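Local coordinates for bifunctional protein PutA (Bradyrhizobium diazoefficiens, PDB 6BSN), which probably oxidises proline to glutamate in two steps, joining an FAD-dependent proline dehydrogenase and an NAD-dependent aldehyde dehydrogenase in one chain, at residues D349-R354 with G362-T367; T646-G651 with F977-T982. The protein carries 1 engineered substitution. All coordinates share one frame; numbering follows the deposited sequence.

Contact 1. Residues D349-R354 with G362-T367; sequences DTEIKR and GYPVFT. With FDA (dihydroflavine-adenine dinucleotide), chain C; SO4 (sulfate ion), chain O.
Glu351 and Ile352 of helix 348-357 pack on Val365 and Tyr363 of the loop 362-367, which has no regular structure, with Ile352 CA 6.6 Å from Tyr363 CA and no hydrogen bond passing between the two segments. Ile352 makes three of the contacts through its CD1 methyl. With CG1 anti to the carbonyl carbon (chi1 -61°), CD1 is carried out to the Tyr363 ring, 3.7 Å from CD2, and the same methyl also meets Val365 CG2 and Thr367 CG2. The Tyr363 ring turns an edge to the helix backbone, so that Ile352 O lies in the ring plane, 3.6 Å from CE2; the Tyr363 hydroxyl is hydrogen-bonded to Pro503 O and Gln356 NE2. Glu351 adds its aliphatic part, CB lying 3.9 Å from Val365 CG2, while its carboxylate passes Pro364 and is held by the backbone N of Ala284. This is a helix of the proline dehydrogenase barrel, packed against the loop that leads to helix 369-385, and the loop ends on the cofactor: N6A of the adenine of the dihydroflavine-adenine dinucleotide donates to Thr367 O at 2.9 Å. On the far flank Arg354, extended from CG to NE, holds a sulfate, probably from the crystallisation liquor, with two nearly straight bonds, NE to O2 at 2.7 Å and NH1 to O3 at 3.0 Å, the sulfur lying in the guanidinium plane; NH2 pairs with Asp285, and a bound proline also touches this arginine. A leucine in place of Arg354 would probably leave Asp285 without its salt-bridge partner and the sulfate without both of these N-H groups.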
ATOM      1  N   ASP A 349      15.358 -16.202 -27.994  1.00 32.01           N
ATOM      2  CA  ASP A 349      13.930 -16.298 -27.678  1.00 32.65           C
ATOM      3  C   ASP A 349      13.410 -17.703 -27.908  1.00 30.31           C
ATOM      4  O   ASP A 349      12.593 -18.206 -27.132  1.00 26.78           O
ATOM      5  CB  ASP A 349      13.128 -15.305 -28.520  1.00 33.67           C
ATOM      6  CG  ASP A 349      13.486 -13.872 -28.216  1.00 43.08           C
ATOM      7  OD1 ASP A 349      13.010 -13.350 -27.194  1.00 47.17           O
ATOM      8  OD2 ASP A 349      14.287 -13.287 -28.969  1.00 50.91           O
ATOM      9  N   THR A 350      13.873 -18.351 -28.974  1.00 27.72           N
ATOM     10  CA  THR A 350      13.474 -19.726 -29.246  1.00 27.64           C
ATOM     11  C   THR A 350      13.900 -20.649 -28.114  1.00 26.89           C
ATOM     12  O   THR A 350      13.131 -21.505 -27.669  1.00 24.82           O
ATOM     13  CB  THR A 350      14.079 -20.179 -30.575  1.00 25.26           C
ATOM     14  OG1 THR A 350      13.497 -19.411 -31.632  1.00 34.19           O
ATOM     15  CG2 THR A 350      13.817 -21.641 -30.821  1.00 22.24           C
ATOM     16  N   GLU A 351      15.141 -20.503 -27.643  1.00 25.97           N
ATOM     17  CA  GLU A 351      15.607 -21.370 -26.570  1.00 24.76           C
ATOM     18  C   GLU A 351      14.794 -21.175 -25.295  1.00 25.36           C
ATOM     19  O   GLU A 351      14.502 -22.145 -24.588  1.00 26.06           O
ATOM     20  CB  GLU A 351      17.094 -21.137 -26.313  1.00 26.49           C
ATOM     21  CG  GLU A 351      18.000 -21.312 -27.549  1.00 26.31           C
ATOM     22  CD  GLU A 351      17.964 -22.709 -28.135  1.00 28.96           C
ATOM     23  OE1 GLU A 351      18.590 -22.925 -29.200  1.00 29.57           O
ATOM     24  OE2 GLU A 351      17.338 -23.605 -27.525  1.00 30.50           O
ATOM     25  N   ILE A 352      14.445 -19.929 -24.960  1.00 22.67           N
ATOM     26  CA  ILE A 352      13.643 -19.697 -23.761  1.00 23.91           C
ATOM     27  C   ILE A 352      12.287 -20.386 -23.892  1.00 23.02           C
ATOM     28  O   ILE A 352      11.892 -21.195 -23.043  1.00 21.35           O
ATOM     29  CB  ILE A 352      13.478 -18.188 -23.496  1.00 25.32           C
ATOM     30  CG1 ILE A 352      14.837 -17.514 -23.278  1.00 23.57           C
ATOM     31  CG2 ILE A 352      12.596 -17.973 -22.255  1.00 25.41           C
ATOM     32  CD1 ILE A 352      15.713 -18.226 -22.264  1.00 20.63           C
ATOM     33  N   LYS A 353      11.563 -20.075 -24.968  1.00 27.52           N
ATOM     34  CA  LYS A 353      10.237 -20.648 -25.193  1.00 26.64           C
ATOM     35  C   LYS A 353      10.286 -22.166 -25.170  1.00 27.14           C
ATOM     36  O   LYS A 353       9.453 -22.819 -24.531  1.00 29.01           O
ATOM     37  CB  LYS A 353       9.677 -20.141 -26.532  1.00 24.00           C
ATOM     38  CG  LYS A 353       8.243 -20.644 -26.863  1.00 25.59           C
ATOM     39  CD  LYS A 353       7.638 -19.866 -28.012  1.00 25.81           C
ATOM     40  CE  LYS A 353       6.140 -20.147 -28.155  1.00 25.90           C
ATOM     41  NZ  LYS A 353       5.567 -19.608 -29.443  1.00 23.87           N
ATOM     42  N   ARG A 354      11.271 -22.747 -25.863  1.00 23.47           N
ATOM     43  CA  ARG A 354      11.340 -24.200 -25.959  1.00 24.06           C
ATOM     44  C   ARG A 354      11.551 -24.854 -24.600  1.00 24.85           C
ATOM     45  O   ARG A 354      10.958 -25.899 -24.311  1.00 31.60           O
ATOM     46  CB  ARG A 354      12.457 -24.612 -26.911  1.00 23.52           C
ATOM     47  CG  ARG A 354      12.056 -24.618 -28.381  1.00 27.85           C
ATOM     48  CD  ARG A 354      13.332 -24.841 -29.245  1.00 29.29           C
ATOM     49  NE  ARG A 354      13.044 -24.935 -30.674  1.00 29.76           N
ATOM     50  CZ  ARG A 354      13.795 -25.597 -31.555  1.00 31.54           C
ATOM     51  NH1 ARG A 354      13.439 -25.628 -32.829  1.00 35.55           N
ATOM     52  NH2 ARG A 354      14.899 -26.222 -31.170  1.00 25.40           N
ATOM     53  N   GLY A 362      15.953 -26.330 -16.753  1.00 30.95           N
ATOM     54  CA  GLY A 362      16.774 -25.136 -16.844  1.00 31.60           C
ATOM     55  C   GLY A 362      16.916 -24.752 -18.299  1.00 33.00           C
ATOM     56  O   GLY A 362      16.464 -25.464 -19.201  1.00 32.84           O
ATOM     57  N   TYR A 363      17.561 -23.609 -18.520  1.00 26.13           N
ATOM     58  CA  TYR A 363      17.792 -23.101 -19.866  1.00 21.54           C
ATOM     59  C   TYR A 363      19.209 -23.421 -20.341  1.00 28.12           C
ATOM     60  O   TYR A 363      20.169 -23.257 -19.582  1.00 23.81           O
ATOM     61  CB  TYR A 363      17.585 -21.590 -19.922  1.00 23.41           C
ATOM     62  CG  TYR A 363      16.198 -21.186 -19.503  1.00 27.91           C
ATOM     63  CD1 TYR A 363      15.956 -20.713 -18.209  1.00 26.99           C
ATOM     64  CD2 TYR A 363      15.123 -21.318 -20.379  1.00 23.12           C
ATOM     65  CE1 TYR A 363      14.673 -20.347 -17.807  1.00 25.19           C
ATOM     66  CE2 TYR A 363      13.840 -20.959 -19.992  1.00 27.55           C
ATOM     67  CZ  TYR A 363      13.620 -20.473 -18.701  1.00 27.36           C
ATOM     68  OH  TYR A 363      12.351 -20.120 -18.300  1.00 27.39           O
ATOM     69  N   PRO A 364      19.370 -23.895 -21.584  1.00 29.53           N
ATOM     70  CA  PRO A 364      20.722 -24.087 -22.128  1.00 24.92           C
ATOM     71  C   PRO A 364      21.466 -22.785 -22.365  1.00 28.38           C
ATOM     72  O   PRO A 364      22.681 -22.816 -22.595  1.00 29.17           O
ATOM     73  CB  PRO A 364      20.460 -24.814 -23.454  1.00 26.08           C
ATOM     74  CG  PRO A 364      19.119 -24.291 -23.890  1.00 25.57           C
ATOM     75  CD  PRO A 364      18.332 -24.240 -22.573  1.00 27.44           C
ATOM     76  N   VAL A 365      20.780 -21.651 -22.341  1.00 26.66           N
ATOM     77  CA  VAL A 365      21.407 -20.362 -22.577  1.00 31.45           C
ATOM     78  C   VAL A 365      21.366 -19.534 -21.303  1.00 31.83           C
ATOM     79  O   VAL A 365      20.547 -19.760 -20.411  1.00 30.36           O
ATOM     80  CB  VAL A 365      20.727 -19.602 -23.733  1.00 26.73           C
ATOM     81  CG1 VAL A 365      21.036 -20.263 -25.050  1.00 26.67           C
ATOM     82  CG2 VAL A 365      19.211 -19.545 -23.482  1.00 20.14           C
ATOM     83  N   PHE A 366      22.273 -18.564 -21.220  1.00 27.69           N
ATOM     84  CA  PHE A 366      22.146 -17.538 -20.193  1.00 27.88           C
ATOM     85  C   PHE A 366      20.879 -16.730 -20.436  1.00 27.93           C
ATOM     86  O   PHE A 366      20.390 -16.628 -21.568  1.00 26.32           O
ATOM     87  CB  PHE A 366      23.396 -16.640 -20.188  1.00 26.20           C
ATOM     88  CG  PHE A 366      24.683 -17.421 -19.965  1.00 25.40           C
ATOM     89  CD1 PHE A 366      24.961 -17.975 -18.718  1.00 22.84           C
ATOM     90  CD2 PHE A 366      25.573 -17.639 -21.003  1.00 22.29           C
ATOM     91  CE1 PHE A 366      26.121 -18.715 -18.512  1.00 31.36           C
ATOM     92  CE2 PHE A 366      26.729 -18.383 -20.805  1.00 25.69           C
ATOM     93  CZ  PHE A 366      27.007 -18.922 -19.570  1.00 29.27           C
ATOM     94  N   THR A 367      20.330 -16.167 -19.352  1.00 27.89           N
ATOM     95  CA  THR A 367      19.114 -15.367 -19.423  1.00 29.04           C
ATOM     96  C   THR A 367      19.369 -13.896 -19.149  1.00 25.55           C
ATOM     97  O   THR A 367      18.455 -13.084 -19.305  1.00 31.29           O
ATOM     98  CB  THR A 367      18.044 -15.892 -18.443  1.00 27.53           C
ATOM     99  OG1 THR A 367      18.587 -15.999 -17.117  1.00 29.19           O
ATOM    100  CG2 THR A 367      17.571 -17.264 -18.866  1.00 25.17           C
TER
HETATM  101  PA  FDA C2001      24.873  -7.653 -29.164  1.00 27.47           P
HETATM  102  O1A FDA C2001      23.864  -6.474 -29.062  1.00 28.61           O
HETATM  103  O2A FDA C2001      26.113  -7.600 -28.466  1.00 23.85           O
HETATM  104  O5B FDA C2001      24.458  -8.948 -28.575  1.00 27.24           O
HETATM  105  C5B FDA C2001      23.165  -9.458 -28.879  1.00 30.82           C
HETATM  106  C4B FDA C2001      23.052 -10.908 -28.416  1.00 29.98           C
HETATM  107  O4B FDA C2001      23.033 -11.026 -27.019  1.00 29.85           O
HETATM  108  C3B FDA C2001      21.823 -11.640 -28.852  1.00 31.94           C
HETATM  109  O3B FDA C2001      21.932 -12.044 -30.153  1.00 27.41           O
HETATM  110  C2B FDA C2001      21.796 -12.777 -27.913  1.00 30.09           C
HETATM  111  O2B FDA C2001      22.626 -13.798 -28.355  1.00 28.59           O
HETATM  112  C1B FDA C2001      22.333 -12.170 -26.659  1.00 26.46           C
HETATM  113  N9A FDA C2001      21.307 -11.805 -25.696  1.00 31.17           N
HETATM  114  C8A FDA C2001      20.326 -10.830 -25.801  1.00 25.31           C
HETATM  115  N7A FDA C2001      19.589 -10.833 -24.701  1.00 25.32           N
HETATM  116  C5A FDA C2001      20.056 -11.814 -23.830  1.00 25.15           C
HETATM  117  C6A FDA C2001      19.694 -12.262 -22.573  1.00 25.98           C
HETATM  118  N6A FDA C2001      18.593 -11.659 -21.874  1.00 26.53           N
HETATM  119  N1A FDA C2001      20.374 -13.258 -21.985  1.00 26.70           N
HETATM  120  C2A FDA C2001      21.414 -13.859 -22.598  1.00 30.01           C
HETATM  121  N3A FDA C2001      21.797 -13.436 -23.832  1.00 28.68           N
HETATM  122  C4A FDA C2001      21.159 -12.445 -24.453  1.00 26.20           C
HETATM  123  N1  FDA C2001      24.321 -16.694 -34.553  1.00 32.42           N
HETATM  124  C2  FDA C2001      24.129 -18.094 -34.339  1.00 25.10           C
HETATM  125  O2  FDA C2001      23.312 -18.465 -33.300  1.00 33.01           O
HETATM  126  N3  FDA C2001      24.764 -19.045 -35.180  1.00 29.24           N
HETATM  127  C4  FDA C2001      25.592 -18.602 -36.231  1.00 28.07           C
HETATM  128  O4  FDA C2001      26.226 -19.495 -37.056  1.00 30.60           O
HETATM  129  C4X FDA C2001      25.797 -17.142 -36.445  1.00 27.55           C
HETATM  130  N5  FDA C2001      26.605 -16.684 -37.539  1.00 26.01           N
HETATM  131  C5X FDA C2001      26.943 -15.270 -37.594  1.00 29.60           C
HETATM  132  C6  FDA C2001      27.948 -14.808 -38.605  1.00 19.97           C
HETATM  133  C7  FDA C2001      28.322 -13.437 -38.602  1.00 26.40           C
HETATM  134  C7M FDA C2001      29.331 -12.958 -39.610  1.00 24.99           C
HETATM  135  C8  FDA C2001      27.752 -12.518 -37.656  1.00 27.26           C
HETATM  136  C8M FDA C2001      28.129 -11.057 -37.627  1.00 31.60           C
HETATM  137  C9  FDA C2001      26.805 -12.966 -36.710  1.00 29.55           C
HETATM  138  C9A FDA C2001      26.404 -14.391 -36.700  1.00 29.08           C
HETATM  139  N10 FDA C2001      25.366 -14.829 -35.788  1.00 31.23           N
HETATM  140  C10 FDA C2001      25.176 -16.240 -35.625  1.00 30.22           C
HETATM  141  C1' FDA C2001      24.493 -13.894 -35.054  1.00 32.05           C
HETATM  142  C2' FDA C2001      25.019 -13.652 -33.650  1.00 33.34           C
HETATM  143  O2' FDA C2001      24.913 -14.805 -32.893  1.00 32.24           O
HETATM  144  C3' FDA C2001      24.257 -12.528 -32.967  1.00 38.19           C
HETATM  145  O3' FDA C2001      22.943 -12.904 -32.958  1.00 37.95           O
HETATM  146  C4' FDA C2001      24.324 -11.146 -33.621  1.00 38.80           C
HETATM  147  O4' FDA C2001      25.514 -10.982 -34.316  1.00 34.70           O
HETATM  148  C5' FDA C2001      24.221 -10.040 -32.577  1.00 40.88           C
HETATM  149  O5' FDA C2001      25.198 -10.205 -31.566  1.00 38.10           O
HETATM  150  P   FDA C2001      26.298  -9.091 -31.196  1.00 32.95           P
HETATM  151  O1P FDA C2001      27.640  -9.541 -30.538  1.00 42.57           O
HETATM  152  O2P FDA C2001      26.392  -8.349 -32.576  1.00 22.44           O
HETATM  153  O3P FDA C2001      25.324  -7.939 -30.557  1.00 31.76           O
HETATM  154  S   SO4 O2013      10.243 -23.918 -32.874  0.80 79.26           S
HETATM  155  O1  SO4 O2013       9.301 -22.877 -33.281  0.80 80.00           O
HETATM  156  O2  SO4 O2013      11.022 -23.487 -31.715  0.80 73.04           O
HETATM  157  O3  SO4 O2013      11.137 -24.184 -34.001  0.80 81.79           O
HETATM  158  O4  SO4 O2013       9.508 -25.127 -32.493  0.80 81.43           O

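Contact 2. Residues T646-G651 with F977-T982; sequences TMRGRG and FATEQT. With PRO (proline), chain E.
Phe977 O lies 3.4 Å from CG of Arg650, whose side chain runs alongside the Phe977 and Ala978 backbone. At Ala978 the carbonyl O accepts from the ring nitrogen of a bound proline at 2.9 Å and, weakly, from Arg650 NE, while the methyl packs against Met647 CB. Thr979 exchanges two backbone bonds with Arg648, N to O and O to N, both 2.9 Å; its CB sits over one face of the Arg650 guanidinium. The pairing is antiparallel, joining strands 641-656 and 978-986 of a mixed sheet within the aldehyde dehydrogenase part. Glu980 shares a face with Met647: its CG and Met647 SD (3.7 Å from CD of the ligand) close on the proline ring, and its carboxylate accepts from the backbone N of Lys967 of the second subunit. Gln981 and Thr646 form a second hydrogen-bonded pair, N to O both ways. With CG anti to its own N (chi1 179°), Gln981 brings OE1 to Arg648 NH2 at 2.9 Å, in the guanidinium plane although the amide is turned 76° from it. Gln981 NE2 donates to Val937 O of the second subunit, and a water joins Gln981 O to Thr646 OG1. Thr982 carries the sheet on by parallel pairing with a strand of that subunit.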
ATOM      1  N   THR A 646     -22.125 -21.868  -1.703  1.00 31.28           N
ATOM      2  CA  THR A 646     -21.160 -22.949  -1.776  1.00 26.79           C
ATOM      3  C   THR A 646     -21.491 -23.808  -2.984  1.00 30.93           C
ATOM      4  O   THR A 646     -22.510 -23.620  -3.660  1.00 29.45           O
ATOM      5  CB  THR A 646     -21.169 -23.811  -0.502  1.00 32.06           C
ATOM      6  OG1 THR A 646     -22.522 -24.103  -0.117  1.00 35.51           O
ATOM      7  CG2 THR A 646     -20.436 -23.125   0.667  1.00 31.38           C
ATOM      8  N   MET A 647     -20.636 -24.783  -3.232  1.00 26.66           N
ATOM      9  CA  MET A 647     -20.872 -25.772  -4.263  1.00 26.12           C
ATOM     10  C   MET A 647     -20.521 -27.130  -3.685  1.00 31.93           C
ATOM     11  O   MET A 647     -19.543 -27.259  -2.952  1.00 32.06           O
ATOM     12  CB  MET A 647     -20.034 -25.475  -5.514  1.00 26.94           C
ATOM     13  CG  MET A 647     -20.577 -24.338  -6.353  1.00 36.05           C
ATOM     14  SD  MET A 647     -19.697 -24.201  -7.916  1.00 44.79           S
ATOM     15  CE  MET A 647     -18.260 -23.271  -7.382  1.00 43.70           C
ATOM     16  N   ARG A 648     -21.318 -28.140  -3.995  1.00 27.02           N
ATOM     17  CA  ARG A 648     -21.057 -29.454  -3.432  1.00 30.56           C
ATOM     18  C   ARG A 648     -21.245 -30.514  -4.502  1.00 28.35           C
ATOM     19  O   ARG A 648     -21.861 -30.274  -5.545  1.00 27.01           O
ATOM     20  CB  ARG A 648     -21.945 -29.725  -2.202  1.00 36.42           C
ATOM     21  CG  ARG A 648     -23.415 -29.409  -2.378  1.00 38.66           C
ATOM     22  CD  ARG A 648     -24.131 -29.300  -1.004  1.00 45.55           C
ATOM     23  NE  ARG A 648     -24.208 -30.559  -0.259  1.00 45.47           N
ATOM     24  CZ  ARG A 648     -24.523 -30.664   1.042  1.00 51.11           C
ATOM     25  NH1 ARG A 648     -24.577 -31.860   1.623  1.00 53.42           N
ATOM     26  NH2 ARG A 648     -24.761 -29.581   1.783  1.00 43.11           N
ATOM     27  N   GLY A 649     -20.686 -31.689  -4.239  1.00 30.72           N
ATOM     28  CA  GLY A 649     -20.792 -32.786  -5.178  1.00 32.29           C
ATOM     29  C   GLY A 649     -22.228 -33.096  -5.538  1.00 30.96           C
ATOM     30  O   GLY A 649     -23.126 -32.843  -4.741  1.00 29.95           O
ATOM     31  N   ARG A 650     -22.461 -33.640  -6.727  1.00 32.46           N
ATOM     32  CA  ARG A 650     -23.817 -33.939  -7.171  1.00 26.74           C
ATOM     33  C   ARG A 650     -24.253 -35.344  -6.792  1.00 32.23           C
ATOM     34  O   ARG A 650     -25.433 -35.557  -6.489  1.00 32.82           O
ATOM     35  CB  ARG A 650     -23.933 -33.786  -8.690  1.00 26.32           C
ATOM     36  CG  ARG A 650     -23.776 -32.386  -9.205  1.00 37.82           C
ATOM     37  CD  ARG A 650     -24.034 -32.321 -10.713  1.00 42.41           C
ATOM     38  NE  ARG A 650     -24.529 -31.001 -11.077  1.00 48.93           N
ATOM     39  CZ  ARG A 650     -25.817 -30.667 -11.070  1.00 49.28           C
ATOM     40  NH1 ARG A 650     -26.745 -31.563 -10.744  1.00 41.73           N
ATOM     41  NH2 ARG A 650     -26.180 -29.435 -11.394  1.00 60.22           N
ATOM     42  N   GLY A 651     -23.331 -36.307  -6.832  1.00 29.48           N
ATOM     43  CA  GLY A 651     -23.664 -37.711  -6.667  1.00 30.11           C
ATOM     44  C   GLY A 651     -22.643 -38.634  -7.305  1.00 32.51           C
ATOM     45  O   GLY A 651     -21.436 -38.463  -7.103  1.00 34.76           O
ATOM     46  N   PHE A 977     -19.525 -30.081 -12.476  1.00 30.89           N
ATOM     47  CA  PHE A 977     -19.692 -31.332 -11.746  1.00 30.65           C
ATOM     48  C   PHE A 977     -20.313 -31.133 -10.369  1.00 28.65           C
ATOM     49  O   PHE A 977     -20.394 -32.093  -9.587  1.00 26.99           O
ATOM     50  CB  PHE A 977     -18.341 -32.043 -11.573  1.00 31.25           C
ATOM     51  CG  PHE A 977     -17.674 -32.437 -12.864  1.00 33.40           C
ATOM     52  CD1 PHE A 977     -17.744 -33.747 -13.320  1.00 31.26           C
ATOM     53  CD2 PHE A 977     -16.966 -31.501 -13.619  1.00 31.36           C
ATOM     54  CE1 PHE A 977     -17.125 -34.124 -14.508  1.00 30.97           C
ATOM     55  CE2 PHE A 977     -16.338 -31.868 -14.796  1.00 32.50           C
ATOM     56  CZ  PHE A 977     -16.422 -33.182 -15.248  1.00 34.98           C
ATOM     57  N   ALA A 978     -20.705 -29.910 -10.041  1.00 25.59           N
ATOM     58  CA  ALA A 978     -21.163 -29.570  -8.706  1.00 30.00           C
ATOM     59  C   ALA A 978     -22.534 -28.931  -8.816  1.00 29.76           C
ATOM     60  O   ALA A 978     -22.993 -28.589  -9.907  1.00 27.73           O
ATOM     61  CB  ALA A 978     -20.183 -28.624  -7.985  1.00 25.11           C
ATOM     62  N   THR A 979     -23.190 -28.780  -7.666  1.00 28.63           N
ATOM     63  CA  THR A 979     -24.429 -28.038  -7.572  1.00 30.10           C
ATOM     64  C   THR A 979     -24.250 -26.957  -6.514  1.00 26.73           C
ATOM     65  O   THR A 979     -23.437 -27.103  -5.604  1.00 25.15           O
ATOM     66  CB  THR A 979     -25.621 -28.983  -7.246  1.00 36.45           C
ATOM     67  OG1 THR A 979     -26.861 -28.287  -7.409  1.00 39.02           O
ATOM     68  CG2 THR A 979     -25.533 -29.525  -5.839  1.00 26.19           C
ATOM     69  N   GLU A 980     -24.983 -25.858  -6.658  1.00 29.27           N
ATOM     70  CA  GLU A 980     -24.841 -24.712  -5.772  1.00 29.73           C
ATOM     71  C   GLU A 980     -25.745 -24.843  -4.549  1.00 29.07           C
ATOM     72  O   GLU A 980     -26.811 -25.455  -4.612  1.00 29.59           O
ATOM     73  CB  GLU A 980     -25.207 -23.423  -6.496  1.00 24.72           C
ATOM     74  CG  GLU A 980     -24.334 -23.040  -7.674  1.00 29.90           C
ATOM     75  CD  GLU A 980     -25.036 -22.019  -8.553  1.00 30.70           C
ATOM     76  OE1 GLU A 980     -24.863 -20.812  -8.313  1.00 32.81           O
ATOM     77  OE2 GLU A 980     -25.810 -22.417  -9.446  1.00 30.82           O
ATOM     78  N   GLN A 981     -25.343 -24.204  -3.449  1.00 27.64           N
ATOM     79  CA  GLN A 981     -26.182 -24.155  -2.259  1.00 30.88           C
ATOM     80  C   GLN A 981     -26.083 -22.777  -1.624  1.00 34.85           C
ATOM     81  O   GLN A 981     -24.985 -22.277  -1.364  1.00 35.85           O
ATOM     82  CB  GLN A 981     -25.782 -25.238  -1.255  1.00 31.30           C
ATOM     83  CG  GLN A 981     -26.590 -25.234   0.011  1.00 36.85           C
ATOM     84  CD  GLN A 981     -26.508 -26.558   0.717  1.00 42.42           C
ATOM     85  OE1 GLN A 981     -25.540 -26.833   1.413  1.00 34.58           O
ATOM     86  NE2 GLN A 981     -27.525 -27.405   0.524  1.00 44.86           N
ATOM     87  N   THR A 982     -27.228 -22.166  -1.383  1.00 30.54           N
ATOM     88  CA  THR A 982     -27.287 -20.922  -0.642  1.00 26.81           C
ATOM     89  C   THR A 982     -27.768 -21.238   0.770  1.00 32.46           C
ATOM     90  O   THR A 982     -28.731 -21.991   0.941  1.00 31.58           O
ATOM     91  CB  THR A 982     -28.224 -19.933  -1.325  1.00 26.79           C
ATOM     92  OG1 THR A 982     -27.856 -19.818  -2.701  1.00 26.36           O
ATOM     93  CG2 THR A 982     -28.152 -18.572  -0.664  1.00 29.90           C
TER
HETATM   94  N   PRO E2003     -22.860 -26.116 -11.351  0.89 37.79           N
HETATM   95  CA  PRO E2003     -23.663 -25.284 -12.223  0.89 44.90           C
HETATM   96  C   PRO E2003     -23.529 -25.761 -13.683  0.89 62.40           C
HETATM   97  O   PRO E2003     -23.028 -25.010 -14.574  0.89 65.42           O
HETATM   98  CB  PRO E2003     -23.234 -23.847 -12.067  0.89 36.53           C
HETATM   99  CG  PRO E2003     -22.391 -23.824 -10.806  0.89 32.55           C
HETATM  100  CD  PRO E2003     -22.389 -25.293 -10.283  0.89 33.91           C
HETATM  101  OXT PRO E2003     -23.927 -26.925 -13.965  0.89 67.36           O
HETATM  102  O   HOH W   1     -23.838 -22.502   1.290  1.00 31.23           O
HETATM  103  O   HOH W   2     -28.618 -28.178  -9.645  1.00 42.61           O

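Overall arrangement
Contact 1 and contact 2 lie in the two catalytic halves of the chain, their centres about 44 Å apart, and share no helix or strand. Contact 1, nearer the middle of the chain, is a local closure of helix on following loop, apolar where the segments meet and polar only at its margins. Contact 2 brings together segments 326 residues apart by regular backbone pairing, reinforced by side-chain bonds, near the edge of the chain. Both are largely buried and both reach the second subunit: contact 1 through Ile352 and Lys353, contact 2 through a sheet shared across the interface. Contact 1 adjoins the adenine end of the FAD cofactor; contact 2 lines a proline site.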